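Long-range contact in YbgK (PDB 5DUD), which catalyses, as subunit C of 5-oxoprolinase, the cleavage of 5-oxoproline to L-glutamate coupled to the hydrolysis of ATP: residues W170-Y182 and I272-L285. Residues are numbered along the deposited sequence; the frame is centred on the assembly and turned at random.
Sequences WGNRIRALPGPEY and IPLGQPIHFVQCSL
His-279 N gives to Asn-172 O and Ile-174 N to His-279 O (2.9 Å), opening a ladder between the parallel strands 173-178 and 277-282. It continues through Val-281 N to Ile-174 O, Ala-176 N to Val-281 O and Cys-283 N to Ala-176 O; Asn-172 and Cys-283 serve the outer two bonds from just beyond the strand ends.

His-279 ND1 also donates to Asn-172 OD1 (2.8 Å), which sits at the ring's edge, close to its plane, with a bend at the hydrogen (145°). Asn-172 holds CG between its backbone N and carbonyl carbon (chi1 51°), which sets the amide beside the imidazole. Over one face of that ring lies Arg-173 NH1, the guanidinium plane tilted 28° from it, while Arg-173 NE rests near Val-281 CG2. With an alanine here instead of His-279, Asn-172 OD1 would probably lose this donor and Arg-173 NH1 the ring face beneath it.

On the sheet face of Ile-174, Ala-176 and Phe-280, apolar side chains meet. Ile-174 CD1 meets Ile-272 CD1 tip to tip (3.7 Å) and touches Ile-278 CG2, whereas Ala-176 CB approaches Phe-280 CD1 (4.1 Å). Helix 187-195 packs against Phe-280 through Phe-193 and Trp-194.

Such parallel pairing joins the first and last strands of a mixed sheet, consistent with the cyclophilin-like fold of the carboxyltransferase family.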
ATOM      1  N   TRP A 170       3.318 -22.350  -6.714  1.00 35.63           N
ATOM      2  CA  TRP A 170       3.467 -21.060  -7.384  1.00 35.06           C
ATOM      3  C   TRP A 170       3.556 -21.291  -8.888  1.00 39.51           C
ATOM      4  O   TRP A 170       3.829 -22.410  -9.328  1.00 39.86           O
ATOM      5  CB  TRP A 170       4.717 -20.336  -6.856  1.00 33.48           C
ATOM      6  CG  TRP A 170       4.695 -20.167  -5.370  1.00 33.74           C
ATOM      7  CD1 TRP A 170       4.026 -19.213  -4.664  1.00 35.95           C
ATOM      8  CD2 TRP A 170       5.277 -21.049  -4.401  1.00 33.77           C
ATOM      9  NE1 TRP A 170       4.209 -19.406  -3.315  1.00 35.17           N
ATOM     10  CE2 TRP A 170       4.963 -20.534  -3.125  1.00 37.09           C
ATOM     11  CE3 TRP A 170       6.054 -22.213  -4.486  1.00 35.73           C
ATOM     12  CZ2 TRP A 170       5.406 -21.137  -1.944  1.00 36.51           C
ATOM     13  CZ3 TRP A 170       6.486 -22.815  -3.315  1.00 37.26           C
ATOM     14  CH2 TRP A 170       6.162 -22.278  -2.064  1.00 37.31           C
ATOM     15  N   GLY A 171       3.304 -20.236  -9.654  1.00 35.82           N
ATOM     16  CA  GLY A 171       3.357 -20.276 -11.110  1.00 36.28           C
ATOM     17  C   GLY A 171       3.508 -18.899 -11.723  1.00 39.52           C
ATOM     18  O   GLY A 171       3.496 -17.893 -11.009  1.00 38.10           O
ATOM     19  N   ASN A 172       3.648 -18.842 -13.053  1.00 36.91           N
ATOM     20  CA  ASN A 172       3.783 -17.572 -13.782  1.00 36.70           C
ATOM     21  C   ASN A 172       2.432 -17.114 -14.375  1.00 40.62           C
ATOM     22  O   ASN A 172       2.345 -15.952 -14.769  1.00 39.98           O
ATOM     23  CB  ASN A 172       4.867 -17.627 -14.882  1.00 38.71           C
ATOM     24  CG  ASN A 172       4.779 -18.788 -15.841  1.00 63.24           C
ATOM     25  OD1 ASN A 172       4.072 -18.734 -16.852  1.00 58.66           O
ATOM     26  ND2 ASN A 172       5.506 -19.863 -15.556  1.00 55.40           N
ATOM     27  N   ARG A 173       1.393 -17.997 -14.452  1.00 37.56           N
ATOM     28  CA  ARG A 173       0.064 -17.618 -14.953  1.00 37.56           C
ATOM     29  C   ARG A 173      -0.755 -17.011 -13.805  1.00 40.45           C
ATOM     30  O   ARG A 173      -0.913 -17.654 -12.769  1.00 39.66           O
ATOM     31  CB  ARG A 173      -0.663 -18.818 -15.579  1.00 38.97           C
ATOM     32  CG  ARG A 173       0.136 -19.457 -16.707  1.00 51.96           C
ATOM     33  CD  ARG A 173      -0.711 -20.212 -17.711  1.00 65.98           C
ATOM     34  NE  ARG A 173      -1.528 -19.332 -18.554  1.00 78.12           N
ATOM     35  CZ  ARG A 173      -1.082 -18.601 -19.577  1.00 94.66           C
ATOM     36  NH1 ARG A 173       0.207 -18.611 -19.909  1.00 82.60           N
ATOM     37  NH2 ARG A 173      -1.925 -17.845 -20.275  1.00 82.91           N
ATOM     38  N   ILE A 174      -1.232 -15.767 -13.975  1.00 36.61           N
ATOM     39  CA  ILE A 174      -1.973 -15.031 -12.946  1.00 35.42           C
ATOM     40  C   ILE A 174      -3.306 -14.534 -13.517  1.00 39.00           C
ATOM     41  O   ILE A 174      -3.328 -13.861 -14.541  1.00 39.15           O
ATOM     42  CB  ILE A 174      -1.068 -13.871 -12.426  1.00 38.05           C
ATOM     43  CG1 ILE A 174       0.017 -14.418 -11.460  1.00 38.03           C
ATOM     44  CG2 ILE A 174      -1.870 -12.750 -11.751  1.00 38.26           C
ATOM     45  CD1 ILE A 174       1.400 -14.009 -11.802  1.00 45.33           C
ATOM     46  N   ARG A 175      -4.409 -14.855 -12.840  1.00 34.87           N
ATOM     47  CA  ARG A 175      -5.746 -14.452 -13.269  1.00 34.87           C
ATOM     48  C   ARG A 175      -6.015 -12.983 -12.951  1.00 38.27           C
ATOM     49  O   ARG A 175      -6.002 -12.606 -11.782  1.00 37.07           O
ATOM     50  CB  ARG A 175      -6.811 -15.335 -12.606  1.00 34.76           C
ATOM     51  CG  ARG A 175      -6.866 -16.740 -13.186  1.00 44.40           C
ATOM     52  CD  ARG A 175      -7.770 -17.655 -12.384  1.00 51.88           C
ATOM     53  NE  ARG A 175      -7.182 -18.004 -11.091  1.00 57.05           N
ATOM     54  CZ  ARG A 175      -7.759 -18.775 -10.172  1.00 69.79           C
ATOM     55  NH1 ARG A 175      -8.960 -19.304 -10.396  1.00 57.55           N
ATOM     56  NH2 ARG A 175      -7.140 -19.032  -9.027  1.00 55.43           N
ATOM     57  N   ALA A 176      -6.237 -12.155 -13.984  1.00 35.36           N
ATOM     58  CA  ALA A 176      -6.549 -10.735 -13.806  1.00 34.90           C
ATOM     59  C   ALA A 176      -7.917 -10.429 -14.399  1.00 39.24           C
ATOM     60  O   ALA A 176      -8.304 -11.034 -15.397  1.00 39.67           O
ATOM     61  CB  ALA A 176      -5.476  -9.856 -14.449  1.00 35.86           C
ATOM     62  N   LEU A 177      -8.642  -9.483 -13.770  1.00 35.34           N
ATOM     63  CA  LEU A 177      -9.963  -9.028 -14.204  1.00 35.71           C
ATOM     64  C   LEU A 177      -9.816  -7.692 -14.940  1.00 39.90           C
ATOM     65  O   LEU A 177      -9.133  -6.808 -14.426  1.00 38.98           O
ATOM     66  CB  LEU A 177     -10.915  -8.864 -13.000  1.00 35.33           C
ATOM     67  CG  LEU A 177     -11.778 -10.069 -12.657  1.00 40.19           C
ATOM     68  CD1 LEU A 177     -12.462  -9.885 -11.313  1.00 39.95           C
ATOM     69  CD2 LEU A 177     -12.855 -10.292 -13.709  1.00 43.84           C
ATOM     70  N   PRO A 178     -10.455  -7.493 -16.108  1.00 37.37           N
ATOM     71  CA  PRO A 178     -10.288  -6.217 -16.822  1.00 37.70           C
ATOM     72  C   PRO A 178     -10.982  -5.011 -16.184  1.00 41.38           C
ATOM     73  O   PRO A 178     -12.020  -5.152 -15.542  1.00 41.01           O
ATOM     74  CB  PRO A 178     -10.936  -6.500 -18.187  1.00 40.64           C
ATOM     75  CG  PRO A 178     -11.917  -7.577 -17.939  1.00 45.03           C
ATOM     76  CD  PRO A 178     -11.314  -8.428 -16.866  1.00 39.69           C
ATOM     77  N   GLY A 179     -10.539  -3.826 -16.601  1.00 37.99           N
ATOM     78  CA  GLY A 179     -11.195  -2.547 -16.344  1.00 37.71           C
ATOM     79  C   GLY A 179     -10.830  -1.945 -15.024  1.00 40.30           C
ATOM     80  O   GLY A 179     -10.039  -2.550 -14.293  1.00 39.31           O
ATOM     81  N   PRO A 180     -11.302  -0.736 -14.654  1.00 36.37           N
ATOM     82  CA  PRO A 180     -12.246   0.243 -15.256  1.00 36.82           C
ATOM     83  C   PRO A 180     -11.850   0.862 -16.612  1.00 40.94           C
ATOM     84  O   PRO A 180     -12.746   1.066 -17.422  1.00 41.39           O
ATOM     85  CB  PRO A 180     -12.320   1.351 -14.185  1.00 38.30           C
ATOM     86  CG  PRO A 180     -11.905   0.689 -12.922  1.00 41.78           C
ATOM     87  CD  PRO A 180     -10.878  -0.303 -13.321  1.00 37.00           C
ATOM     88  N   GLU A 181     -10.554   1.150 -16.879  1.00 36.98           N
ATOM     89  CA  GLU A 181     -10.120   1.765 -18.152  1.00 37.70           C
ATOM     90  C   GLU A 181      -9.658   0.722 -19.199  1.00 41.90           C
ATOM     91  O   GLU A 181      -8.801   1.036 -20.022  1.00 42.26           O
ATOM     92  CB  GLU A 181      -8.979   2.777 -17.910  1.00 39.06           C
ATOM     93  CG  GLU A 181      -9.374   3.999 -17.099  1.00 48.38           C
ATOM     94  CD  GLU A 181      -9.431   3.823 -15.593  1.00 64.62           C
ATOM     95  OE1 GLU A 181      -8.681   2.972 -15.070  1.00 58.79           O
ATOM     96  OE2 GLU A 181     -10.137   4.606 -14.921  1.00 56.54           O
ATOM     97  N   TYR A 182     -10.283  -0.458 -19.256  1.00 38.15           N
ATOM     98  CA  TYR A 182      -9.898  -1.515 -20.204  1.00 38.42           C
ATOM     99  C   TYR A 182     -10.371  -1.178 -21.609  1.00 43.77           C
ATOM    100  O   TYR A 182      -9.671  -1.490 -22.568  1.00 44.12           O
ATOM    101  CB  TYR A 182     -10.474  -2.867 -19.759  1.00 39.00           C
ATOM    102  CG  TYR A 182     -10.215  -4.042 -20.675  1.00 41.26           C
ATOM    103  CD1 TYR A 182      -9.000  -4.716 -20.644  1.00 42.88           C
ATOM    104  CD2 TYR A 182     -11.233  -4.576 -21.456  1.00 42.81           C
ATOM    105  CE1 TYR A 182      -8.778  -5.844 -21.429  1.00 44.17           C
ATOM    106  CE2 TYR A 182     -11.023  -5.704 -22.245  1.00 44.27           C
ATOM    107  CZ  TYR A 182      -9.788  -6.332 -22.236  1.00 51.39           C
ATOM    108  OH  TYR A 182      -9.558  -7.457 -22.994  1.00 53.18           O
ATOM    109  N   ILE A 272       7.940 -14.757  -8.140  1.00 29.99           N
ATOM    110  CA  ILE A 272       8.481 -14.641  -9.500  1.00 30.98           C
ATOM    111  C   ILE A 272       9.863 -13.953  -9.511  1.00 35.65           C
ATOM    112  O   ILE A 272       9.954 -12.775  -9.158  1.00 34.91           O
ATOM    113  CB  ILE A 272       7.498 -13.909 -10.460  1.00 34.21           C
ATOM    114  CG1 ILE A 272       6.316 -14.840 -10.819  1.00 34.86           C
ATOM    115  CG2 ILE A 272       8.207 -13.457 -11.756  1.00 35.60           C
ATOM    116  CD1 ILE A 272       5.072 -14.129 -11.316  1.00 42.46           C
ATOM    117  N   PRO A 273      10.936 -14.632 -10.002  1.00 33.35           N
ATOM    118  CA  PRO A 273      12.260 -13.977 -10.059  1.00 33.76           C
ATOM    119  C   PRO A 273      12.316 -12.743 -10.975  1.00 38.34           C
ATOM    120  O   PRO A 273      11.477 -12.579 -11.860  1.00 37.94           O
ATOM    121  CB  PRO A 273      13.186 -15.082 -10.584  1.00 36.50           C
ATOM    122  CG  PRO A 273      12.480 -16.349 -10.304  1.00 40.68           C
ATOM    123  CD  PRO A 273      11.026 -16.038 -10.445  1.00 35.52           C
ATOM    124  N   LEU A 274      13.343 -11.894 -10.785  1.00 35.83           N
ATOM    125  CA  LEU A 274      13.499 -10.631 -11.520  1.00 36.33           C
ATOM    126  C   LEU A 274      13.795 -10.776 -13.047  1.00 41.80           C
ATOM    127  O   LEU A 274      13.729  -9.770 -13.753  1.00 41.85           O
ATOM    128  CB  LEU A 274      14.580  -9.737 -10.865  1.00 36.48           C
ATOM    129  CG  LEU A 274      14.040  -8.773  -9.792  1.00 40.31           C
ATOM    130  CD1 LEU A 274      15.146  -8.259  -8.878  1.00 40.57           C
ATOM    131  CD2 LEU A 274      13.295  -7.605 -10.434  1.00 43.03           C
ATOM    132  N   GLY A 275      14.094 -11.982 -13.530  1.00 39.33           N
ATOM    133  CA  GLY A 275      14.321 -12.229 -14.951  1.00 40.65           C
ATOM    134  C   GLY A 275      13.301 -13.119 -15.639  1.00 44.91           C
ATOM    135  O   GLY A 275      13.407 -13.308 -16.854  1.00 45.95           O
ATOM    136  N   GLN A 276      12.322 -13.696 -14.899  1.00 40.28           N
ATOM    137  CA  GLN A 276      11.327 -14.616 -15.467  1.00 40.27           C
ATOM    138  C   GLN A 276      10.063 -13.895 -15.954  1.00 43.35           C
ATOM    139  O   GLN A 276       9.659 -12.903 -15.352  1.00 41.88           O
ATOM    140  CB  GLN A 276      10.935 -15.680 -14.425  1.00 40.82           C
ATOM    141  CG  GLN A 276      12.073 -16.636 -14.032  1.00 56.85           C
ATOM    142  CD  GLN A 276      12.349 -17.680 -15.090  1.00 78.42           C
ATOM    143  OE1 GLN A 276      11.798 -18.785 -15.057  1.00 74.27           O
ATOM    144  NE2 GLN A 276      13.210 -17.363 -16.048  1.00 72.31           N
ATOM    145  N   PRO A 277       9.396 -14.422 -17.007  1.00 40.48           N
ATOM    146  CA  PRO A 277       8.173 -13.773 -17.509  1.00 39.98           C
ATOM    147  C   PRO A 277       6.956 -13.973 -16.600  1.00 41.97           C
ATOM    148  O   PRO A 277       7.003 -14.730 -15.634  1.00 41.03           O
ATOM    149  CB  PRO A 277       7.964 -14.440 -18.873  1.00 43.13           C
ATOM    150  CG  PRO A 277       8.580 -15.773 -18.739  1.00 48.06           C
ATOM    151  CD  PRO A 277       9.752 -15.602 -17.824  1.00 43.29           C
ATOM    152  N   ILE A 278       5.860 -13.251 -16.921  1.00 37.51           N
ATOM    153  CA  ILE A 278       4.565 -13.300 -16.223  1.00 35.93           C
ATOM    154  C   ILE A 278       3.444 -13.306 -17.267  1.00 39.10           C
ATOM    155  O   ILE A 278       3.388 -12.394 -18.092  1.00 39.21           O
ATOM    156  CB  ILE A 278       4.356 -12.110 -15.230  1.00 38.10           C
ATOM    157  CG1 ILE A 278       5.630 -11.777 -14.420  1.00 38.29           C
ATOM    158  CG2 ILE A 278       3.173 -12.412 -14.289  1.00 37.81           C
ATOM    159  CD1 ILE A 278       5.523 -10.515 -13.574  1.00 45.59           C
ATOM    160  N   HIS A 279       2.539 -14.298 -17.216  1.00 34.68           N
ATOM    161  CA  HIS A 279       1.400 -14.375 -18.139  1.00 34.63           C
ATOM    162  C   HIS A 279       0.118 -14.002 -17.417  1.00 36.19           C
ATOM    163  O   HIS A 279      -0.094 -14.422 -16.280  1.00 34.47           O
ATOM    164  CB  HIS A 279       1.256 -15.781 -18.742  1.00 36.30           C
ATOM    165  CG  HIS A 279       2.457 -16.244 -19.510  1.00 40.82           C
ATOM    166  ND1 HIS A 279       3.413 -17.056 -18.929  1.00 42.48           N
ATOM    167  CD2 HIS A 279       2.815 -16.001 -20.791  1.00 43.82           C
ATOM    168  CE1 HIS A 279       4.316 -17.285 -19.867  1.00 43.12           C
ATOM    169  NE2 HIS A 279       3.995 -16.675 -21.008  1.00 44.35           N
ATOM    170  N   PHE A 280      -0.751 -13.228 -18.077  1.00 32.69           N
ATOM    171  CA  PHE A 280      -2.042 -12.840 -17.511  1.00 31.54           C
ATOM    172  C   PHE A 280      -3.147 -13.688 -18.138  1.00 35.51           C
ATOM    173  O   PHE A 280      -3.145 -13.910 -19.350  1.00 36.08           O
ATOM    174  CB  PHE A 280      -2.324 -11.347 -17.714  1.00 33.25           C
ATOM    175  CG  PHE A 280      -1.442 -10.429 -16.900  1.00 34.11           C
ATOM    176  CD1 PHE A 280      -1.581 -10.348 -15.523  1.00 36.17           C
ATOM    177  CD2 PHE A 280      -0.511  -9.605 -17.515  1.00 36.82           C
ATOM    178  CE1 PHE A 280      -0.777  -9.491 -14.772  1.00 36.49           C
ATOM    179  CE2 PHE A 280       0.290  -8.745 -16.763  1.00 39.03           C
ATOM    180  CZ  PHE A 280       0.150  -8.694 -15.398  1.00 36.04           C
ATOM    181  N   VAL A 281      -4.084 -14.162 -17.310  1.00 31.16           N
ATOM    182  CA  VAL A 281      -5.224 -14.970 -17.740  1.00 31.39           C
ATOM    183  C   VAL A 281      -6.496 -14.138 -17.542  1.00 34.78           C
ATOM    184  O   VAL A 281      -6.692 -13.578 -16.466  1.00 33.42           O
ATOM    185  CB  VAL A 281      -5.273 -16.307 -16.949  1.00 34.99           C
ATOM    186  CG1 VAL A 281      -6.598 -17.043 -17.169  1.00 35.38           C
ATOM    187  CG2 VAL A 281      -4.098 -17.205 -17.312  1.00 35.24           C
ATOM    188  N   GLN A 282      -7.373 -14.067 -18.558  1.00 32.15           N
ATOM    189  CA  GLN A 282      -8.634 -13.318 -18.434  1.00 31.78           C
ATOM    190  C   GLN A 282      -9.604 -14.098 -17.535  1.00 35.55           C
ATOM    191  O   GLN A 282      -9.877 -15.274 -17.792  1.00 35.68           O
ATOM    192  CB  GLN A 282      -9.257 -13.038 -19.804  1.00 34.27           C
ATOM    193  CG  GLN A 282     -10.284 -11.901 -19.776  1.00 44.72           C
ATOM    194  CD  GLN A 282     -10.728 -11.435 -21.146  1.00 60.91           C
ATOM    195  OE1 GLN A 282     -10.080 -11.685 -22.167  1.00 56.70           O
ATOM    196  NE2 GLN A 282     -11.843 -10.719 -21.192  1.00 52.58           N
ATOM    197  N   CYS A 283     -10.076 -13.447 -16.465  1.00 31.52           N
ATOM    198  CA  CYS A 283     -10.896 -14.050 -15.432  1.00 31.07           C
ATOM    199  C   CYS A 283     -12.330 -13.522 -15.462  1.00 35.70           C
ATOM    200  O   CYS A 283     -12.676 -12.659 -16.268  1.00 35.66           O
ATOM    201  CB  CYS A 283     -10.245 -13.785 -14.076  1.00 30.29           C
ATOM    202  SG  CYS A 283     -10.954 -14.739 -12.711  1.00 33.78           S
ATOM    203  N   SER A 284     -13.156 -14.059 -14.547  1.00 32.62           N
ATOM    204  CA  SER A 284     -14.567 -13.719 -14.342  1.00 32.94           C
ATOM    205  C   SER A 284     -14.835 -13.456 -12.845  1.00 36.42           C
ATOM    206  O   SER A 284     -14.100 -13.941 -11.984  1.00 35.11           O
ATOM    207  CB  SER A 284     -15.454 -14.844 -14.869  1.00 37.40           C
ATOM    208  OG  SER A 284     -16.693 -14.945 -14.185  1.00 46.46           O
ATOM    209  N   LEU A 285     -15.904 -12.715 -12.541  1.00 33.80           N
ATOM    210  CA  LEU A 285     -16.213 -12.334 -11.161  1.00 33.26           C
ATOM    211  C   LEU A 285     -16.559 -13.559 -10.293  1.00 37.75           C
ATOM    212  O   LEU A 285     -16.107 -13.612  -9.150  1.00 36.61           O
ATOM    213  CB  LEU A 285     -17.351 -11.292 -11.126  1.00 33.70           C
ATOM    214  CG  LEU A 285     -17.544 -10.524  -9.818  1.00 37.96           C
ATOM    215  CD1 LEU A 285     -16.348  -9.632  -9.512  1.00 37.28           C
ATOM    216  CD2 LEU A 285     -18.814  -9.685  -9.860  1.00 40.92           C
TER